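Local coordinates for protein putative alpha-L-fucosidase (Bacteroides thetaiotaomicron VPI-5482, PDB 3GZA) that probably hydrolyses alpha-L-fucosides, as a putative exported alpha-L-fucosidase of glycosyl hydrolase family 29, at residues A24-D29 with L315-D320. Numbering follows the deposited sequence.
Sequences AVFHYD and LGLTPD. With EDO (1,2-ethanediol), chain D.
Val25 and Leu317 tie two parallel strands together: Val25 N donates to Leu315 O (2.9 Å), and Leu317 N to Val25 O (2.8 Å) at an N-H...O angle of 166°. Beyond them the ladder opens, since His27 N reaches Leu317 O only weakly, at 3.5 Å. Water then bridges the diverging chains. One molecule joins His27 ND1 to Leu317 O, and another donates to both His27 O and Pro319 O.

Among apolar groups, Leu317 CD1 lies 3.8 Å from Phe26 CZ, the two side chains running side by side; with chi1 near -60° in both, each turns its CG anti to its own carbonyl carbon. Pro319 CG comes to the Phe26 ring edge instead.

Tyr28 OH donates to Asp320 O (2.8 Å), which lies in the ring plane, while its CE1 packs on Pro319 CB (3.7 Å). A phenylalanine here would probably keep that packing but leave Asp320 O without its hydroxyl donor.

Across the sheet, strand 75-79 flanks 24-26 on the side away from 315-317, as expected in the TIM-type barrel of this family. Ala24, Phe26 and Leu317 face Ala68 of helix 61-69, and Leu317 also meets Leu333 of helix 327-344.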
# COMPACT_ATOMS: atom_id res chain seq x y z
N ALA A 24 2.30 -29.42 -6.15
CA ALA A 24 1.95 -28.36 -7.08
C ALA A 24 2.15 -26.99 -6.46
O ALA A 24 1.96 -26.80 -5.25
CB ALA A 24 0.47 -28.49 -7.51
N VAL A 25 2.53 -26.03 -7.28
CA VAL A 25 2.59 -24.62 -6.88
C VAL A 25 1.58 -23.87 -7.83
O VAL A 25 1.54 -24.07 -9.05
CB VAL A 25 4.00 -23.99 -6.91
CG1 VAL A 25 4.59 -24.00 -8.33
CG2 VAL A 25 3.95 -22.57 -6.28
N PHE A 26 0.75 -23.02 -7.24
CA PHE A 26 -0.24 -22.23 -7.92
C PHE A 26 0.18 -20.77 -7.85
O PHE A 26 0.28 -20.24 -6.74
CB PHE A 26 -1.63 -22.37 -7.25
CG PHE A 26 -2.21 -23.76 -7.30
CD1 PHE A 26 -1.82 -24.72 -6.36
CD2 PHE A 26 -3.07 -24.12 -8.31
CE1 PHE A 26 -2.36 -26.02 -6.46
CE2 PHE A 26 -3.61 -25.37 -8.35
CZ PHE A 26 -3.23 -26.33 -7.42
N HIS A 27 0.53 -20.19 -8.99
CA HIS A 27 0.87 -18.78 -9.10
C HIS A 27 -0.38 -17.96 -9.45
O HIS A 27 -1.11 -18.31 -10.38
CB HIS A 27 1.94 -18.54 -10.16
CG HIS A 27 3.32 -18.98 -9.75
ND1 HIS A 27 3.71 -20.31 -9.71
CD2 HIS A 27 4.38 -18.26 -9.38
CE1 HIS A 27 4.97 -20.37 -9.31
NE2 HIS A 27 5.41 -19.13 -9.11
N TYR A 28 -0.64 -16.89 -8.70
CA TYR A 28 -1.79 -16.05 -8.91
C TYR A 28 -1.44 -14.66 -8.39
O TYR A 28 -0.91 -14.55 -7.27
CB TYR A 28 -2.98 -16.66 -8.18
CG TYR A 28 -4.36 -16.46 -8.75
CD1 TYR A 28 -4.59 -16.73 -10.07
CD2 TYR A 28 -5.41 -16.09 -7.94
CE1 TYR A 28 -5.85 -16.64 -10.60
CE2 TYR A 28 -6.68 -15.98 -8.45
CZ TYR A 28 -6.89 -16.30 -9.75
OH TYR A 28 -8.14 -16.25 -10.30
N ASP A 29 -1.62 -13.65 -9.20
CA ASP A 29 -1.36 -12.28 -8.83
C ASP A 29 -2.20 -11.41 -9.75
O ASP A 29 -2.88 -11.91 -10.65
CB ASP A 29 0.16 -12.00 -8.91
CG ASP A 29 0.63 -10.77 -8.11
OD1 ASP A 29 -0.21 -9.86 -7.79
OD2 ASP A 29 1.86 -10.72 -7.84
N LEU A 315 4.88 -29.26 -9.87
CA LEU A 315 4.26 -28.76 -11.06
C LEU A 315 3.66 -27.37 -10.87
O LEU A 315 2.92 -27.15 -9.90
CB LEU A 315 3.13 -29.72 -11.49
CG LEU A 315 3.48 -31.18 -11.84
CD1 LEU A 315 2.19 -31.99 -12.05
CD2 LEU A 315 4.38 -31.24 -13.08
N GLY A 316 3.92 -26.47 -11.81
CA GLY A 316 3.34 -25.12 -11.77
C GLY A 316 2.02 -25.06 -12.49
O GLY A 316 1.92 -25.21 -13.75
N LEU A 317 1.00 -24.84 -11.69
CA LEU A 317 -0.37 -24.79 -12.19
C LEU A 317 -0.88 -23.35 -12.17
O LEU A 317 -0.49 -22.53 -11.35
CB LEU A 317 -1.25 -25.70 -11.36
CG LEU A 317 -0.78 -27.16 -11.26
CD1 LEU A 317 -1.82 -28.02 -10.53
CD2 LEU A 317 -0.35 -27.75 -12.66
N THR A 318 -1.85 -23.09 -13.04
CA THR A 318 -2.26 -21.69 -13.35
C THR A 318 -3.76 -21.44 -13.30
O THR A 318 -4.47 -21.59 -14.35
CB THR A 318 -1.74 -21.28 -14.73
OG1 THR A 318 -2.29 -22.10 -15.76
CG2 THR A 318 -0.23 -21.40 -14.80
N PRO A 319 -4.26 -21.01 -12.13
CA PRO A 319 -5.71 -20.66 -12.11
C PRO A 319 -5.93 -19.46 -13.03
O PRO A 319 -5.10 -18.59 -13.16
CB PRO A 319 -5.96 -20.32 -10.66
CG PRO A 319 -4.83 -20.99 -9.91
CD PRO A 319 -3.67 -20.93 -10.80
N ASP A 320 -7.09 -19.48 -13.65
CA ASP A 320 -7.46 -18.49 -14.68
C ASP A 320 -8.23 -17.30 -14.10
O ASP A 320 -8.45 -17.22 -12.89
CB ASP A 320 -8.18 -19.22 -15.83
CG ASP A 320 -9.62 -19.68 -15.52
OD1 ASP A 320 -10.24 -19.21 -14.53
OD2 ASP A 320 -10.09 -20.59 -16.23
C1 EDO D . 8.43 -19.71 -10.11
O1 EDO D . 8.12 -18.82 -9.03
C2 EDO D . 8.97 -20.94 -9.44
O2 EDO D . 10.26 -20.63 -8.96
O HOH W 1 2.40 -22.03 -11.39
O HOH W 2 -2.33 -18.18 -12.88